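Local coordinates for iminosuccinate reductase (Paracoccus denitrificans, PDB 6RQA), which catalyses the NADH-dependent reduction of iminosuccinate to L-aspartate, regenerating the amino group donor for the first step of the beta-hydroxyaspartate cycle, at residues 156-159 with 160-164; 241-244 with 245-249; 282-285 with 286-289. All blocks are in the same frame, centred on the assembly; numbering follows the deposited sequence.

Contact 1: residues 156-159 with 160-164. With NAD (nicotinamide-adenine-dinucleotide), chain C.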
loop_
_atom_site.group_PDB
_atom_site.type_symbol
_atom_site.label_atom_id
_atom_site.label_comp_id
_atom_site.label_asym_id
_atom_site.label_seq_id
_atom_site.Cartn_x
_atom_site.Cartn_y
_atom_site.Cartn_z
ATOM N N ALA A 156 -15.916 0.221 -26.610
ATOM C CA ALA A 156 -17.199 -0.323 -26.183
ATOM C C ALA A 156 -17.017 -1.380 -25.101
ATOM O O ALA A 156 -17.797 -2.333 -25.017
ATOM C CB ALA A 156 -17.965 -0.903 -27.370
ATOM N N GLY A 157 -16.006 -1.210 -24.255
ATOM C CA GLY A 157 -15.735 -2.159 -23.198
ATOM C C GLY A 157 -16.709 -2.066 -22.044
ATOM O O GLY A 157 -17.788 -1.480 -22.174
ATOM N N HIS A 158 -16.330 -2.641 -20.901
ATOM C CA HIS A 158 -17.212 -2.644 -19.737
ATOM C C HIS A 158 -17.481 -1.229 -19.240
ATOM O O HIS A 158 -18.629 -0.859 -18.970
ATOM C CB HIS A 158 -16.603 -3.500 -18.626
ATOM C CG HIS A 158 -17.308 -3.379 -17.310
ATOM N ND1 HIS A 158 -16.785 -2.674 -16.247
ATOM C CD2 HIS A 158 -18.494 -3.875 -16.883
ATOM C CE1 HIS A 158 -17.617 -2.741 -15.223
ATOM N NE2 HIS A 158 -18.662 -3.464 -15.584
ATOM N N GLN A 159 -16.431 -0.419 -19.117
ATOM C CA GLN A 159 -16.572 0.914 -18.546
ATOM C C GLN A 159 -17.142 1.933 -19.524
ATOM O O GLN A 159 -17.509 3.032 -19.094
ATOM C CB GLN A 159 -15.221 1.404 -18.021
ATOM C CG GLN A 159 -14.680 0.575 -16.874
ATOM C CD GLN A 159 -13.468 1.203 -16.228
ATOM O OE1 GLN A 159 -12.873 2.131 -16.774
ATOM N NE2 GLN A 159 -13.097 0.704 -15.055
ATOM N N SER A 160 -17.234 1.598 -20.814
ATOM C CA SER A 160 -17.758 2.549 -21.790
ATOM C C SER A 160 -19.201 2.929 -21.488
ATOM O O SER A 160 -19.617 4.060 -21.767
ATOM C CB SER A 160 -17.645 1.974 -23.202
ATOM O OG SER A 160 -18.438 0.808 -23.340
ATOM N N ALA A 161 -19.979 2.003 -20.922
ATOM C CA ALA A 161 -21.352 2.326 -20.547
ATOM C C ALA A 161 -21.386 3.378 -19.446
ATOM O O ALA A 161 -22.175 4.329 -19.509
ATOM C CB ALA A 161 -22.085 1.060 -20.104
ATOM N N PHE A 162 -20.532 3.228 -18.431
ATOM C CA PHE A 162 -20.480 4.212 -17.355
ATOM C C PHE A 162 -20.026 5.570 -17.873
ATOM O O PHE A 162 -20.516 6.612 -17.421
ATOM C CB PHE A 162 -19.554 3.723 -16.241
ATOM C CG PHE A 162 -19.964 2.403 -15.653
ATOM C CD1 PHE A 162 -20.863 2.349 -14.603
ATOM C CD2 PHE A 162 -19.454 1.217 -16.156
ATOM C CE1 PHE A 162 -21.245 1.137 -14.063
ATOM C CE2 PHE A 162 -19.833 0.003 -15.619
ATOM C CZ PHE A 162 -20.730 -0.036 -14.571
ATOM N N GLN A 163 -19.094 5.580 -18.829
ATOM C CA GLN A 163 -18.631 6.844 -19.393
ATOM C C GLN A 163 -19.758 7.565 -20.122
ATOM O O GLN A 163 -19.891 8.790 -20.015
ATOM C CB GLN A 163 -17.453 6.598 -20.338
ATOM C CG GLN A 163 -16.278 5.862 -19.704
ATOM C CD GLN A 163 -15.561 6.682 -18.646
ATOM O OE1 GLN A 163 -15.486 7.907 -18.735
ATOM N NE2 GLN A 163 -15.028 6.004 -17.636
ATOM N N MET A 164 -20.586 6.822 -20.858
ATOM C CA MET A 164 -21.664 7.453 -21.614
ATOM C C MET A 164 -22.747 7.994 -20.688
ATOM O O MET A 164 -23.279 9.088 -20.919
ATOM C CB MET A 164 -22.257 6.460 -22.616
ATOM C CG MET A 164 -23.244 7.085 -23.592
ATOM S SD MET A 164 -23.954 5.903 -24.757
ATOM C CE MET A 164 -22.479 5.282 -25.553
HETATM P PA NAD C . -12.366 -3.855 -21.395
HETATM O O1A NAD C . -11.285 -4.837 -21.752
HETATM O O2A NAD C . -13.773 -4.065 -20.937
HETATM O O5B NAD C . -12.629 -3.208 -22.983
HETATM C C5B NAD C . -11.393 -3.048 -23.562
HETATM C C4B NAD C . -11.574 -2.408 -24.914
HETATM O O4B NAD C . -10.293 -2.090 -25.426
HETATM C C3B NAD C . -12.167 -3.499 -25.801
HETATM O O3B NAD C . -13.543 -3.339 -25.690
HETATM C C2B NAD C . -11.632 -3.103 -27.183
HETATM O O2B NAD C . -12.445 -2.171 -27.812
HETATM C C1B NAD C . -10.274 -2.378 -26.823
HETATM N N9A NAD C . -9.123 -3.260 -27.039
HETATM C C8A NAD C . -8.810 -4.505 -26.460
HETATM N N7A NAD C . -7.661 -5.010 -26.910
HETATM C C5A NAD C . -7.192 -4.052 -27.827
HETATM C C6A NAD C . -6.031 -3.991 -28.643
HETATM N N6A NAD C . -5.126 -5.009 -28.604
HETATM N N1A NAD C . -5.817 -2.914 -29.466
HETATM C C2A NAD C . -6.774 -1.932 -29.449
HETATM N N3A NAD C . -7.916 -1.851 -28.732
HETATM C C4A NAD C . -8.093 -2.950 -27.921
HETATM O O3 NAD C . -11.452 -2.820 -20.566
HETATM P PN NAD C . -12.247 -1.830 -19.614
HETATM O O1N NAD C . -13.474 -1.108 -20.114
HETATM O O2N NAD C . -11.977 -2.467 -18.298
HETATM O O5D NAD C . -11.180 -0.422 -19.383
HETATM C C5D NAD C . -10.517 -0.242 -20.559
HETATM C C4D NAD C . -9.335 0.659 -20.301
HETATM O O4D NAD C . -9.706 1.615 -19.284
HETATM C C3D NAD C . -8.207 -0.231 -19.699
HETATM O O3D NAD C . -7.068 0.063 -20.426
HETATM C C2D NAD C . -8.103 0.275 -18.248
HETATM O O2D NAD C . -6.804 0.380 -17.774
HETATM C C1D NAD C . -8.593 1.728 -18.455
HETATM N N1N NAD C . -9.072 2.291 -17.131
HETATM C C2N NAD C . -8.727 3.586 -16.873
HETATM C C3N NAD C . -9.129 4.176 -15.676
HETATM C C7N NAD C . -8.710 5.594 -15.477
HETATM O O7N NAD C . -8.996 6.218 -14.460
HETATM N N7N NAD C . -7.987 6.169 -16.493
HETATM C C4N NAD C . -9.876 3.436 -14.759
HETATM C C5N NAD C . -10.212 2.119 -15.046
HETATM C C6N NAD C . -9.803 1.538 -16.253
#

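Contact 2: residues 241-244 with 245-249. With NAD (nicotinamide-adenine-dinucleotide), chain C.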
loop_
_atom_site.group_PDB
_atom_site.type_symbol
_atom_site.label_atom_id
_atom_site.label_comp_id
_atom_site.label_asym_id
_atom_site.label_seq_id
_atom_site.Cartn_x
_atom_site.Cartn_y
_atom_site.Cartn_z
ATOM N N GLY A 241 -8.225 5.695 -21.341
ATOM C CA GLY A 241 -7.768 4.321 -21.431
ATOM C C GLY A 241 -6.332 4.081 -21.009
ATOM O O GLY A 241 -6.040 3.078 -20.350
ATOM N N THR A 242 -5.427 4.984 -21.379
ATOM C CA THR A 242 -3.999 4.781 -21.141
ATOM C C THR A 242 -3.676 5.087 -19.684
ATOM O O THR A 242 -3.665 6.252 -19.271
ATOM C CB THR A 242 -3.170 5.655 -22.078
ATOM O OG1 THR A 242 -3.480 5.328 -23.438
ATOM C CG2 THR A 242 -1.685 5.428 -21.833
ATOM N N ASP A 243 -3.405 4.038 -18.902
ATOM C CA ASP A 243 -3.011 4.180 -17.505
ATOM C C ASP A 243 -1.792 3.325 -17.175
ATOM O O ASP A 243 -1.549 3.025 -16.002
ATOM C CB ASP A 243 -4.173 3.821 -16.574
ATOM C CG ASP A 243 -4.681 2.407 -16.790
ATOM O OD1 ASP A 243 -4.227 1.741 -17.746
ATOM O OD2 ASP A 243 -5.540 1.960 -16.001
ATOM N N THR A 244 -1.025 2.928 -18.188
ATOM C CA THR A 244 0.102 2.029 -18.008
ATOM C C THR A 244 1.175 2.386 -19.024
ATOM O O THR A 244 0.862 2.702 -20.175
ATOM C CB THR A 244 -0.325 0.563 -18.171
ATOM O OG1 THR A 244 -1.260 0.219 -17.141
ATOM C CG2 THR A 244 0.875 -0.372 -18.091
ATOM N N LYS A 245 2.434 2.354 -18.587
ATOM C CA LYS A 245 3.557 2.578 -19.487
ATOM C C LYS A 245 3.535 1.546 -20.607
ATOM O O LYS A 245 3.689 0.346 -20.357
ATOM C CB LYS A 245 4.880 2.518 -18.720
ATOM C CG LYS A 245 6.095 2.942 -19.533
ATOM C CD LYS A 245 7.385 2.765 -18.739
ATOM C CE LYS A 245 7.365 3.568 -17.446
ATOM N NZ LYS A 245 7.250 5.033 -17.692
ATOM N N GLY A 246 3.328 2.001 -21.844
ATOM C CA GLY A 246 3.236 1.137 -23.008
ATOM C C GLY A 246 1.915 1.244 -23.742
ATOM O O GLY A 246 1.857 0.982 -24.949
ATOM N N LYS A 247 0.849 1.618 -23.037
ATOM C CA LYS A 247 -0.449 1.795 -23.667
ATOM C C LYS A 247 -0.486 3.098 -24.457
ATOM O O LYS A 247 0.237 4.053 -24.161
ATOM C CB LYS A 247 -1.565 1.788 -22.621
ATOM C CG LYS A 247 -1.851 0.418 -22.022
ATOM C CD LYS A 247 -2.960 0.493 -20.985
ATOM C CE LYS A 247 -3.259 -0.875 -20.393
ATOM N NZ LYS A 247 -4.312 -0.804 -19.342
ATOM N N GLN A 248 -1.345 3.128 -25.474
ATOM C CA GLN A 248 -1.454 4.294 -26.338
ATOM C C GLN A 248 -2.810 4.283 -27.025
ATOM O O GLN A 248 -3.264 3.238 -27.500
ATOM C CB GLN A 248 -0.333 4.320 -27.384
ATOM C CG GLN A 248 -0.349 5.547 -28.279
ATOM C CD GLN A 248 0.748 5.519 -29.321
ATOM O OE1 GLN A 248 1.415 4.502 -29.509
ATOM N NE2 GLN A 248 0.941 6.639 -30.008
ATOM N N GLU A 249 -3.445 5.447 -27.073
ATOM C CA GLU A 249 -4.720 5.626 -27.755
ATOM C C GLU A 249 -4.671 6.675 -28.850
ATOM O O GLU A 249 -5.311 6.504 -29.891
ATOM C CB GLU A 249 -5.815 6.008 -26.747
ATOM C CG GLU A 249 -6.327 4.859 -25.898
ATOM C CD GLU A 249 -7.496 5.265 -25.020
ATOM O OE1 GLU A 249 -7.443 6.363 -24.430
ATOM O OE2 GLU A 249 -8.472 4.490 -24.930
HETATM P PA NAD C . -12.366 -3.855 -21.395
HETATM O O1A NAD C . -11.285 -4.837 -21.752
HETATM O O2A NAD C . -13.773 -4.065 -20.937
HETATM O O5B NAD C . -12.629 -3.208 -22.983
HETATM C C5B NAD C . -11.393 -3.048 -23.562
HETATM C C4B NAD C . -11.574 -2.408 -24.914
HETATM O O4B NAD C . -10.293 -2.090 -25.426
HETATM C C3B NAD C . -12.167 -3.499 -25.801
HETATM O O3B NAD C . -13.543 -3.339 -25.690
HETATM C C2B NAD C . -11.632 -3.103 -27.183
HETATM O O2B NAD C . -12.445 -2.171 -27.812
HETATM C C1B NAD C . -10.274 -2.378 -26.823
HETATM N N9A NAD C . -9.123 -3.260 -27.039
HETATM C C8A NAD C . -8.810 -4.505 -26.460
HETATM N N7A NAD C . -7.661 -5.010 -26.910
HETATM C C5A NAD C . -7.192 -4.052 -27.827
HETATM C C6A NAD C . -6.031 -3.991 -28.643
HETATM N N6A NAD C . -5.126 -5.009 -28.604
HETATM N N1A NAD C . -5.817 -2.914 -29.466
HETATM C C2A NAD C . -6.774 -1.932 -29.449
HETATM N N3A NAD C . -7.916 -1.851 -28.732
HETATM C C4A NAD C . -8.093 -2.950 -27.921
HETATM O O3 NAD C . -11.452 -2.820 -20.566
HETATM P PN NAD C . -12.247 -1.830 -19.614
HETATM O O1N NAD C . -13.474 -1.108 -20.114
HETATM O O2N NAD C . -11.977 -2.467 -18.298
HETATM O O5D NAD C . -11.180 -0.422 -19.383
HETATM C C5D NAD C . -10.517 -0.242 -20.559
HETATM C C4D NAD C . -9.335 0.659 -20.301
HETATM O O4D NAD C . -9.706 1.615 -19.284
HETATM C C3D NAD C . -8.207 -0.231 -19.699
HETATM O O3D NAD C . -7.068 0.063 -20.426
HETATM C C2D NAD C . -8.103 0.275 -18.248
HETATM O O2D NAD C . -6.804 0.380 -17.774
HETATM C C1D NAD C . -8.593 1.728 -18.455
HETATM N N1N NAD C . -9.072 2.291 -17.131
HETATM C C2N NAD C . -8.727 3.586 -16.873
HETATM C C3N NAD C . -9.129 4.176 -15.676
HETATM C C7N NAD C . -8.710 5.594 -15.477
HETATM O O7N NAD C . -8.996 6.218 -14.460
HETATM N N7N NAD C . -7.987 6.169 -16.493
HETATM C C4N NAD C . -9.876 3.436 -14.759
HETATM C C5N NAD C . -10.212 2.119 -15.046
HETATM C C6N NAD C . -9.803 1.538 -16.253
HETATM O O HOH W 1 -5.796 7.456 -22.828
#

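Contact 3: residues 282-285 with 286-289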
loop_
_atom_site.group_PDB
_atom_site.type_symbol
_atom_site.label_atom_id
_atom_site.label_comp_id
_atom_site.label_asym_id
_atom_site.label_seq_id
_atom_site.Cartn_x
_atom_site.Cartn_y
_atom_site.Cartn_z
ATOM N N LEU A 282 8.012 16.050 -28.309
ATOM C CA LEU A 282 7.002 16.935 -28.879
ATOM C C LEU A 282 6.471 17.924 -27.851
ATOM O O LEU A 282 6.129 19.058 -28.204
ATOM C CB LEU A 282 5.858 16.108 -29.464
ATOM C CG LEU A 282 6.211 15.216 -30.656
ATOM C CD1 LEU A 282 5.133 14.169 -30.881
ATOM C CD2 LEU A 282 6.409 16.057 -31.908
ATOM N N ILE A 283 6.389 17.517 -26.583
ATOM C CA ILE A 283 5.929 18.381 -25.504
ATOM C C ILE A 283 6.843 18.195 -24.301
ATOM O O ILE A 283 7.615 17.238 -24.215
ATOM C CB ILE A 283 4.466 18.094 -25.098
ATOM C CG1 ILE A 283 4.325 16.647 -24.621
ATOM C CG2 ILE A 283 3.515 18.383 -26.251
ATOM C CD1 ILE A 283 2.967 16.322 -24.046
ATOM N N ARG A 284 6.741 19.132 -23.363
ATOM C CA ARG A 284 7.429 19.053 -22.087
ATOM C C ARG A 284 6.400 19.050 -20.965
ATOM O O ARG A 284 5.268 19.513 -21.132
ATOM C CB ARG A 284 8.422 20.211 -21.912
ATOM C CG ARG A 284 7.881 21.572 -22.320
ATOM C CD ARG A 284 8.962 22.638 -22.223
ATOM N NE ARG A 284 8.463 23.966 -22.569
ATOM C CZ ARG A 284 8.486 24.479 -23.795
ATOM N NH1 ARG A 284 8.009 25.697 -24.016
ATOM N NH2 ARG A 284 8.986 23.775 -24.802
ATOM N N GLU A 285 6.803 18.516 -19.807
ATOM C CA GLU A 285 5.847 18.287 -18.728
ATOM C C GLU A 285 5.257 19.581 -18.181
ATOM O O GLU A 285 4.161 19.552 -17.610
ATOM C CB GLU A 285 6.497 17.493 -17.593
ATOM C CG GLU A 285 7.532 18.258 -16.788
ATOM C CD GLU A 285 7.622 17.767 -15.354
ATOM O OE1 GLU A 285 6.560 17.559 -14.729
ATOM O OE2 GLU A 285 8.752 17.585 -14.853
ATOM N N ASP A 286 5.894 20.710 -18.472
ATOM C CA ASP A 286 5.351 21.976 -17.925
ATOM C C ASP A 286 4.227 22.466 -18.821
ATOM O O ASP A 286 3.528 23.365 -18.447
ATOM C CB ASP A 286 6.425 23.005 -17.575
ATOM C CG ASP A 286 7.539 23.122 -18.582
ATOM O OD1 ASP A 286 8.670 22.830 -18.211
ATOM O OD2 ASP A 286 7.267 23.548 -19.702
ATOM N N GLN A 287 4.093 21.868 -19.983
ATOM C CA GLN A 287 2.976 22.173 -20.866
ATOM C C GLN A 287 1.741 21.336 -20.562
ATOM O O GLN A 287 0.739 21.453 -21.275
ATOM C CB GLN A 287 3.388 21.970 -22.327
ATOM C CG GLN A 287 4.453 22.938 -22.813
ATOM C CD GLN A 287 4.908 22.637 -24.226
ATOM O OE1 GLN A 287 4.807 21.503 -24.695
ATOM N NE2 GLN A 287 5.410 23.655 -24.916
ATOM N N VAL A 288 1.790 20.501 -19.530
ATOM C CA VAL A 288 0.678 19.640 -19.147
ATOM C C VAL A 288 -0.029 20.298 -17.968
ATOM O O VAL A 288 0.523 20.374 -16.865
ATOM C CB VAL A 288 1.156 18.225 -18.799
ATOM C CG1 VAL A 288 -0.005 17.372 -18.323
ATOM C CG2 VAL A 288 1.834 17.586 -20.003
ATOM N N GLY A 289 -1.251 20.772 -18.196
ATOM C CA GLY A 289 -2.006 21.458 -17.171
ATOM C C GLY A 289 -2.717 20.509 -16.225
ATOM O O GLY A 289 -2.601 19.287 -16.301
#

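Contact 1: residues 156-159 with 160-164
Ser160 and Gly157 form the polar part of this helix start: the serine hydroxyl turns back and donates to the carbonyl, with OG 2.6 Å from Gly157 O. A chi1 of 63° places OG between its own backbone N and carbonyl carbon, which brings it within reach of the preceding turn. The same Gly157 O takes a weak bond from Ser160 N and another weak one from Arg188 NE. Two residues after Gly157, Gln159 O takes the helical bond from Gln163 N, 3.0 Å away and in the carbonyl plane.

The aromatic part joins His158 and Phe162, one helical turn apart. Phe162 CE2 sits over one face of the imidazole, 3.5 Å from His158 CE1, with the two ring planes at 59°. The edge of the phenyl ring also meets Gln159 CA, while Leu126 and Ala129 of helix 125-143 touch the phenylalanine side chain.

The ligand is gripped by backbone. His158 N bonds NAD O2A at 2.9 Å and Gln159 N bonds NAD O1N at 3.2 Å, both nearly straight, so each phosphate of the diphosphate receives one amide. Gly157, lacking a side chain, brings its CA to 3.3 Å from NAD O5B. The Gln159 side chain, extended beyond CG, reaches the nicotinamide, bringing OE1 and NE2 against C5N and C6N.

A glycine-rich turn leading from strand 150-154 into helix 158-170, whose N-terminus faces the dinucleotide diphosphate, is the hallmark of the Rossmann fold.

Contact 2: residues 241-244 with 245-249
Lys247 reaches back across the turn to Asp243, its NZ 3.0 Å from Asp243 OD1 in a salt bridge that uses the syn lone pair of the carboxylate oxygen. The lysine leaves its backbone with CG anti to the carbonyl carbon (chi1 -72°) and is fully extended from there on, so the chain spans the width of the loop. On its way it crosses Thr244, whose CB lies 3.9 Å from Lys247 CD, and its own CB rests near Thr242 CG2.

Asp243 has chi1 58°, with CG between backbone N and carbonyl carbon; its two oxygens divide the work. OD2 accepts from NAD O2D at 2.7 Å while OD1 holds the lysine. Lys247 NZ in turn donates to NAD O3D at 3.1 Å, and that hydroxyl itself donates to Gly241 O.

The base of the loop is held by Glu249, extended beyond CG so that OE1 meets Gly241 N, 3.3 Å away, from above the carboxylate plane. The glutamate is anchored further by Thr219 N and Ser217 OG, and Thr242 OG1 by Glu273. At the apex, Lys247 N bonds Thr244 O at 3.1 Å, with Gly246 adopting a positive phi.

A type II beta turn from Thr244 to Lys247 thus folds the chain back between strands 235-239 and 248-250, and its aspartate and lysine make a charged pair that clasps the nicotinamide ribose diol of the NAD site.

Contact 3: residues 282-285 with 286-289
Arg284 lies between Asp286 and Gln287, which approach its guanidinium from different directions. Asp286 comes at the edge: its OD2 stands 3.1 Å from Arg284 NE in a salt bridge, near the guanidinium plane, although the hydrogen bond within it is weak and the carboxylate is turned 56° from that plane. Gln287 comes over a face instead, placing NE2 3.3 Å above the plane and over its centre, with the amide tilted 37° to the guanidinium. Both groups carry N-H there, so this is a packing contact between donors and not a bond.

Torsions explain the meeting. Arg284 has CG between its backbone N and carbonyl carbon (chi1 44°) and then runs straight to NE, which carries the head group alongside the turn. Gln287, also extended beyond CG, crosses the arginine obliquely; its CG and CD meet Arg284 CG, and its far oxygen OE1 accepts a weak bond, 3.3 Å long, from Arg284 N. That oxygen is also 3.4 Å from Ile283 CA, so the amide lies across the backbone at the entry to the turn.

The backbone of the turn is a short 3-10 segment: Gln287 N bonds Arg284 O at 2.9 Å, and Val288 N bonds Glu285 O at 3.2 Å. On the inner side, Ile283 and Val288 both pack on Ile260 of strand 259-262 and graze each other, CD1 of the isoleucine lying 4.4 Å from CG2 of the valine.

Chemically the turn is two-sided: its exposed polar side combines a salt bridge of poor hydrogen-bond geometry with a weak amide-to-backbone bond, so each probably contributes modestly, while Ile283 and Val288 make up the buried, apolar side.

Contacts 1 and 2 follow each other along the chain, and both touch NAD. Their centres are about 17 Å apart and their nearest atoms about 7 Å apart; they do not touch each other, but grip successive parts of the cofactor. Contact 3 leads into strand 288-290, the outermost strand of the parallel sheet that also holds 150-154 and 235-239, from which contacts 1 and 2 follow. It touches neither of the others. Its centre is about 17 Å from that of contact 2 and about 29 Å from that of contact 1, on the other side of the chain's centre. The Val288 side chain remains about 14 Å from NAD, which leaves contact 3 as peripheral structure.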